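Local coordinates for VP4 CORE protein (Bluetongue virus, PDB 2JHP), which builds the cap on viral RNA as a multifunctional capping enzyme within the inner capsid of the virus, at residues V7-N12 with H65-I70; R108-M113 with T490-W495. All blocks are in the same frame, centred on the assembly; numbering follows the deposited sequence.

Overall arrangement
Contact 1 pairs two neighbouring strands of a five-stranded parallel sheet, and contact 2 lies against one face of that sheet, where helix 99-112 meets the turn leading into helix 493-496. Their centres are about 12 Å apart, and Ile-68 joins them: its CD1 lies 3.3 Å from Asp-492 OD1 and 3.7 Å from Arg-110 CD, so the end of a strand side chain touches both partners of the salt bridge in contact 2. Gly-66 also packs on Pro-493. A bound guanine touches Trp-495 of contact 2, while the side chain of Ile-68 remains about 12 Å from that guanine. Contact 2 therefore links the sheet to the guanine pocket.

Contact 1 of 2, residues V7-N12 with H65-I70; sequences VLYVTN and HGFIFI
Val-7 and Ile-68 are joined in a ladder of backbone bonds between two parallel strands, 7-10 and 67-70, in the five-stranded sheet near the N-terminus. Ile-68 N donates to Val-7 O (2.8 Å), Tyr-9 N to Ile-68 O, and Ile-70 N to Tyr-9 O; Thr-11 N adds a longer bond to Ile-70 O at the far end. At the near end Val-7 N reaches Gly-66 O at 2.6 Å, from well above the carbonyl plane. Gly-66 closes helix 59-64 with a Schellman motif, and its positive phi (87°) turns the chain directly into the strand. That helix is the connection of a beta-alpha-beta crossover from strand 48-51, which pairs with the other edge of strand 7-10.

Packing divides between the two faces of the sheet. On one, Val-7 places CG1 over the Phe-67 ring, 3.8 Å from its centroid, a CH-pi contact. Tyr-9 CB sits 3.5 Å from Phe-67 CD2, and chi1 of 171° turns the ring beside its own carbonyl carbon, where CD1 lies near Phe-67 CE2 and CD2 reaches Phe-69 CD2 at 4.0 Å. The Tyr-9 and Phe-67 rings are inclined at 36°. Helix 59-64 packs on both phenylalanines, and the Tyr-9 hydroxyl is hydrogen-bonded to Gly-52 O. The other face carries Leu-8, Val-10, Ile-68 and Ile-70, with helix 99-112 touching the first three. Here Val-10 CG1 meets Ile-70 CB, while Ile-70 bends its CD1 back along the neighbouring strand to 3.9 Å from Leu-8 CB and 3.3 Å from Tyr-9 O.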
loop_
_atom_site.group_PDB
_atom_site.type_symbol
_atom_site.label_atom_id
_atom_site.label_comp_id
_atom_site.label_asym_id
_atom_site.label_seq_id
_atom_site.Cartn_x
_atom_site.Cartn_y
_atom_site.Cartn_z
ATOM N N VAL A 7 -7.774 -1.679 22.337
ATOM C CA VAL A 7 -7.661 -1.319 23.719
ATOM C C VAL A 7 -6.703 -0.121 23.774
ATOM O O VAL A 7 -5.496 -0.248 23.525
ATOM C CB VAL A 7 -7.160 -2.511 24.595
ATOM C CG1 VAL A 7 -6.956 -2.088 26.046
ATOM C CG2 VAL A 7 -8.139 -3.677 24.518
ATOM N N LEU A 8 -7.261 1.054 24.056
ATOM C CA LEU A 8 -6.495 2.275 24.076
ATOM C C LEU A 8 -5.853 2.398 25.440
ATOM O O LEU A 8 -6.432 2.951 26.388
ATOM C CB LEU A 8 -7.377 3.479 23.744
ATOM C CG LEU A 8 -8.202 3.449 22.455
ATOM C CD1 LEU A 8 -9.080 4.719 22.317
ATOM C CD2 LEU A 8 -7.309 3.265 21.229
ATOM N N TYR A 9 -4.651 1.850 25.532
ATOM C CA TYR A 9 -3.938 1.806 26.789
ATOM C C TYR A 9 -3.112 3.066 27.003
ATOM O O TYR A 9 -2.298 3.456 26.152
ATOM C CB TYR A 9 -3.060 0.559 26.877
ATOM C CG TYR A 9 -2.134 0.554 28.076
ATOM C CD1 TYR A 9 -2.512 -0.058 29.274
ATOM C CD2 TYR A 9 -0.876 1.167 28.012
ATOM C CE1 TYR A 9 -1.657 -0.058 30.379
ATOM C CE2 TYR A 9 -0.017 1.171 29.103
ATOM C CZ TYR A 9 -0.408 0.554 30.281
ATOM O OH TYR A 9 0.440 0.567 31.353
ATOM N N VAL A 10 -3.318 3.683 28.160
ATOM C CA VAL A 10 -2.567 4.877 28.547
ATOM C C VAL A 10 -1.752 4.619 29.811
ATOM O O VAL A 10 -2.161 3.835 30.674
ATOM C CB VAL A 10 -3.498 6.102 28.738
ATOM C CG1 VAL A 10 -4.319 6.342 27.474
ATOM C CG2 VAL A 10 -4.417 5.918 29.949
ATOM N N THR A 11 -0.598 5.276 29.905
ATOM C CA THR A 11 0.262 5.175 31.083
ATOM C C THR A 11 -0.274 6.045 32.221
ATOM O O THR A 11 -1.201 6.839 32.030
ATOM C CB THR A 11 1.735 5.525 30.764
ATOM O OG1 THR A 11 1.826 6.864 30.256
ATOM C CG2 THR A 11 2.299 4.557 29.740
ATOM N N ASN A 12 0.325 5.894 33.398
ATOM C CA ASN A 12 -0.250 6.407 34.640
ATOM C C ASN A 12 -0.474 7.913 34.716
ATOM O O ASN A 12 -1.505 8.357 35.228
ATOM C CB ASN A 12 0.560 5.916 35.847
ATOM C CG ASN A 12 0.399 4.423 36.089
ATOM O OD1 ASN A 12 1.369 3.666 36.040
ATOM N ND2 ASN A 12 -0.835 3.992 36.337
ATOM N N HIS A 65 -4.742 -8.698 21.896
ATOM C CA HIS A 65 -5.821 -8.061 22.636
ATOM C C HIS A 65 -6.321 -6.764 21.999
ATOM O O HIS A 65 -7.367 -6.245 22.395
ATOM C CB HIS A 65 -5.377 -7.786 24.072
ATOM C CG HIS A 65 -5.523 -8.966 24.971
ATOM N ND1 HIS A 65 -6.746 -9.379 25.458
ATOM C CD2 HIS A 65 -4.607 -9.833 25.462
ATOM C CE1 HIS A 65 -6.573 -10.450 26.212
ATOM N NE2 HIS A 65 -5.285 -10.742 26.235
ATOM N N GLY A 66 -5.574 -6.250 21.027
ATOM C CA GLY A 66 -5.880 -4.968 20.410
ATOM C C GLY A 66 -5.295 -3.738 21.093
ATOM O O GLY A 66 -5.805 -2.644 20.913
ATOM N N PHE A 67 -4.217 -3.907 21.856
ATOM C CA PHE A 67 -3.549 -2.800 22.565
ATOM C C PHE A 67 -2.864 -1.771 21.670
ATOM O O PHE A 67 -2.137 -2.121 20.729
ATOM C CB PHE A 67 -2.520 -3.337 23.548
ATOM C CG PHE A 67 -3.060 -3.557 24.908
ATOM C CD1 PHE A 67 -4.010 -4.549 25.147
ATOM C CD2 PHE A 67 -2.621 -2.786 25.974
ATOM C CE1 PHE A 67 -4.517 -4.765 26.429
ATOM C CE2 PHE A 67 -3.125 -2.995 27.262
ATOM C CZ PHE A 67 -4.075 -3.987 27.483
ATOM N N ILE A 68 -3.118 -0.503 21.982
ATOM C CA ILE A 68 -2.404 0.623 21.415
ATOM C C ILE A 68 -1.851 1.388 22.604
ATOM O O ILE A 68 -2.576 1.667 23.571
ATOM C CB ILE A 68 -3.329 1.515 20.561
ATOM C CG1 ILE A 68 -3.663 0.806 19.245
ATOM C CG2 ILE A 68 -2.708 2.914 20.298
ATOM C CD1 ILE A 68 -4.729 1.550 18.375
ATOM N N PHE A 69 -0.569 1.723 22.528
ATOM C CA PHE A 69 0.136 2.289 23.667
ATOM C C PHE A 69 0.246 3.802 23.530
ATOM O O PHE A 69 0.822 4.312 22.569
ATOM C CB PHE A 69 1.496 1.602 23.833
ATOM C CG PHE A 69 1.399 0.100 23.910
ATOM C CD1 PHE A 69 1.401 -0.677 22.758
ATOM C CD2 PHE A 69 1.281 -0.544 25.136
ATOM C CE1 PHE A 69 1.301 -2.074 22.836
ATOM C CE2 PHE A 69 1.182 -1.933 25.210
ATOM C CZ PHE A 69 1.192 -2.693 24.062
ATOM N N ILE A 70 -0.354 4.504 24.489
ATOM C CA ILE A 70 -0.409 5.965 24.479
ATOM C C ILE A 70 0.261 6.522 25.734
ATOM O O ILE A 70 -0.055 6.095 26.846
ATOM C CB ILE A 70 -1.871 6.477 24.414
ATOM C CG1 ILE A 70 -2.616 5.896 23.210
ATOM C CG2 ILE A 70 -1.916 7.989 24.355
ATOM C CD1 ILE A 70 -3.735 4.968 23.577
#

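Contact 2 of 2, residues R108-M113 with T490-W495; sequences RRRIRM and TYDPAW. With GUN (guanine), chain E.
Met-113 and Tyr-491 bring their backbones together, CA to CA 5.2 Å, where the C-terminal part of helix 99-112 passes the turn that starts helix 493-496. A salt bridge carries the contact. Arg-110 NH1 donates to Asp-492 OD2 at 2.6 Å, on its syn side but 34° out of the carboxylate plane. The guanidinium and carboxylate planes stand 65° apart. NH1 also comes within 2.9 Å of Asp-492 OD1, while NH2 turns to Asp-47 in a second salt bridge; two acids share the one guanidinium, which probably fixes its orientation. Arg-110 CG already lies 3.2 Å from Asp-492 OD2; bends at chi2 and chi3 then bring NH1 back to the carboxylate, the side chains crossing at about a right angle.

Asp-492 is also the N-cap of helix 493-496: its OD1 accepts weak bonds from Ala-494 N and Trp-495 N. Met-113 lays SD 4.0 Å from Tyr-491 C and CG against Thr-490 CG2.

The guanine amino group N2 lies at the indole edge of Trp-495, 2.8 Å from NE1, a close approach of two donors and not an established hydrogen bond. Tyr-446, whose OH is hydrogen-bonded to the guanine, meets Trp-495 edge-to-face, and Arg-114 makes a cation-pi contact with the indole. Around it, Tyr-491 packs on helix 470-480, Met-113 on Val-87 of strand 87-88, and Pro-493 on strand 67-71.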
loop_
_atom_site.group_PDB
_atom_site.type_symbol
_atom_site.label_atom_id
_atom_site.label_comp_id
_atom_site.label_asym_id
_atom_site.label_seq_id
_atom_site.Cartn_x
_atom_site.Cartn_y
_atom_site.Cartn_z
ATOM N N ARG A 108 -5.861 11.410 15.224
ATOM C CA ARG A 108 -4.936 11.826 14.164
ATOM C C ARG A 108 -3.779 10.840 14.020
ATOM O O ARG A 108 -3.511 10.342 12.911
ATOM C CB ARG A 108 -4.394 13.241 14.401
ATOM C CG ARG A 108 -5.424 14.340 14.279
ATOM C CD ARG A 108 -4.772 15.697 14.399
ATOM N NE ARG A 108 -5.657 16.658 15.053
ATOM C CZ ARG A 108 -5.509 17.092 16.304
ATOM N NH1 ARG A 108 -4.497 16.664 17.054
ATOM N NH2 ARG A 108 -6.375 17.970 16.806
ATOM N N ARG A 109 -3.111 10.533 15.134
ATOM C CA ARG A 109 -1.996 9.583 15.086
ATOM C C ARG A 109 -2.500 8.216 14.659
ATOM O O ARG A 109 -1.832 7.486 13.942
ATOM C CB ARG A 109 -1.248 9.497 16.416
ATOM C CG ARG A 109 -0.208 8.374 16.442
ATOM C CD ARG A 109 1.133 8.748 15.820
ATOM N NE ARG A 109 2.000 9.307 16.854
ATOM C CZ ARG A 109 2.145 10.606 17.111
ATOM N NH1 ARG A 109 2.952 10.991 18.090
ATOM N NH2 ARG A 109 1.497 11.522 16.393
ATOM N N ARG A 110 -3.718 7.889 15.058
ATOM C CA ARG A 110 -4.343 6.648 14.622
ATOM C C ARG A 110 -4.496 6.556 13.077
ATOM O O ARG A 110 -4.210 5.510 12.478
ATOM C CB ARG A 110 -5.681 6.486 15.318
ATOM C CG ARG A 110 -6.043 5.082 15.517
ATOM C CD ARG A 110 -6.004 4.711 16.960
ATOM N NE ARG A 110 -7.332 4.492 17.526
ATOM C CZ ARG A 110 -8.120 3.448 17.296
ATOM N NH1 ARG A 110 -7.800 2.454 16.482
ATOM N NH2 ARG A 110 -9.256 3.405 17.912
ATOM N N ILE A 111 -4.931 7.647 12.443
ATOM C CA ILE A 111 -5.024 7.702 10.979
ATOM C C ILE A 111 -3.651 7.553 10.325
ATOM O O ILE A 111 -3.519 6.892 9.291
ATOM C CB ILE A 111 -5.711 9.001 10.468
ATOM C CG1 ILE A 111 -7.208 8.985 10.803
ATOM C CG2 ILE A 111 -5.492 9.158 8.951
ATOM C CD1 ILE A 111 -7.950 10.256 10.415
ATOM N N ARG A 112 -2.630 8.150 10.938
ATOM C CA ARG A 112 -1.255 8.008 10.448
ATOM C C ARG A 112 -0.700 6.578 10.540
ATOM O O ARG A 112 0.146 6.197 9.740
ATOM C CB ARG A 112 -0.318 8.985 11.158
ATOM C CG ARG A 112 -0.595 10.462 10.853
ATOM C CD ARG A 112 -0.006 10.900 9.506
ATOM N NE ARG A 112 -0.494 12.213 9.086
ATOM C CZ ARG A 112 0.007 13.378 9.499
ATOM N NH1 ARG A 112 1.021 13.412 10.358
ATOM N NH2 ARG A 112 -0.511 14.519 9.054
ATOM N N MET A 113 -1.194 5.790 11.494
ATOM C CA MET A 113 -0.712 4.415 11.711
ATOM C C MET A 113 -1.139 3.428 10.637
ATOM O O MET A 113 -0.592 2.327 10.562
ATOM C CB MET A 113 -1.200 3.867 13.049
ATOM C CG MET A 113 -0.598 4.493 14.266
ATOM S SD MET A 113 -1.187 3.649 15.733
ATOM C CE MET A 113 -1.199 5.041 16.818
ATOM N N THR A 490 4.713 -0.183 14.976
ATOM C CA THR A 490 3.614 0.658 15.384
ATOM C C THR A 490 2.500 0.497 14.363
ATOM O O THR A 490 2.669 0.814 13.173
ATOM C CB THR A 490 4.056 2.123 15.515
ATOM O OG1 THR A 490 4.929 2.227 16.641
ATOM C CG2 THR A 490 2.857 3.063 15.716
ATOM N N TYR A 491 1.373 -0.024 14.832
ATOM C CA TYR A 491 0.199 -0.170 14.001
ATOM C C TYR A 491 -1.045 -0.285 14.878
ATOM O O TYR A 491 -0.960 -0.415 16.095
ATOM C CB TYR A 491 0.335 -1.363 13.055
ATOM C CG TYR A 491 0.150 -2.684 13.732
ATOM C CD1 TYR A 491 -0.989 -3.444 13.500
ATOM C CD2 TYR A 491 1.096 -3.171 14.625
ATOM C CE1 TYR A 491 -1.172 -4.664 14.125
ATOM C CE2 TYR A 491 0.920 -4.374 15.258
ATOM C CZ TYR A 491 -0.212 -5.128 15.003
ATOM O OH TYR A 491 -0.386 -6.343 15.634
ATOM N N ASP A 492 -2.197 -0.245 14.231
ATOM C CA ASP A 492 -3.458 -0.173 14.913
ATOM C C ASP A 492 -4.214 -1.483 14.676
ATOM O O ASP A 492 -4.705 -1.748 13.577
ATOM C CB ASP A 492 -4.206 1.081 14.421
ATOM C CG ASP A 492 -5.646 1.146 14.872
ATOM O OD1 ASP A 492 -6.117 0.297 15.664
ATOM O OD2 ASP A 492 -6.325 2.080 14.401
ATOM N N PRO A 493 -4.260 -2.335 15.712
ATOM C CA PRO A 493 -4.908 -3.648 15.596
ATOM C C PRO A 493 -6.378 -3.618 15.137
ATOM O O PRO A 493 -6.791 -4.484 14.353
ATOM C CB PRO A 493 -4.739 -4.237 17.001
ATOM C CG PRO A 493 -3.465 -3.562 17.513
ATOM C CD PRO A 493 -3.640 -2.151 17.039
ATOM N N ALA A 494 -7.149 -2.634 15.596
ATOM C CA ALA A 494 -8.538 -2.475 15.155
ATOM C C ALA A 494 -8.627 -2.251 13.637
ATOM O O ALA A 494 -9.441 -2.872 12.943
ATOM C CB ALA A 494 -9.199 -1.340 15.900
ATOM N N TRP A 495 -7.773 -1.369 13.132
ATOM C CA TRP A 495 -7.709 -1.087 11.720
ATOM C C TRP A 495 -7.374 -2.348 10.932
ATOM O O TRP A 495 -8.109 -2.728 10.026
ATOM C CB TRP A 495 -6.687 0.021 11.442
ATOM C CG TRP A 495 -6.559 0.298 9.992
ATOM C CD1 TRP A 495 -5.514 -0.042 9.182
ATOM C CD2 TRP A 495 -7.535 0.929 9.148
ATOM N NE1 TRP A 495 -5.770 0.354 7.893
ATOM C CE2 TRP A 495 -6.995 0.963 7.844
ATOM C CE3 TRP A 495 -8.792 1.503 9.375
ATOM C CZ2 TRP A 495 -7.680 1.534 6.757
ATOM C CZ3 TRP A 495 -9.474 2.073 8.298
ATOM C CH2 TRP A 495 -8.918 2.077 7.004
HETATM N N9 GUN E . -1.019 2.205 2.746
HETATM C C8 GUN E . -1.407 2.744 1.591
HETATM N N7 GUN E . -2.729 2.605 1.462
HETATM C C5 GUN E . -3.192 1.977 2.543
HETATM C C6 GUN E . -4.465 1.572 2.950
HETATM O O6 GUN E . -5.449 1.784 2.243
HETATM N N1 GUN E . -4.615 0.916 4.179
HETATM C C2 GUN E . -3.470 0.685 4.959
HETATM N N2 GUN E . -3.573 0.072 6.122
HETATM N N3 GUN E . -2.261 1.089 4.534
HETATM C C4 GUN E . -2.098 1.722 3.361
#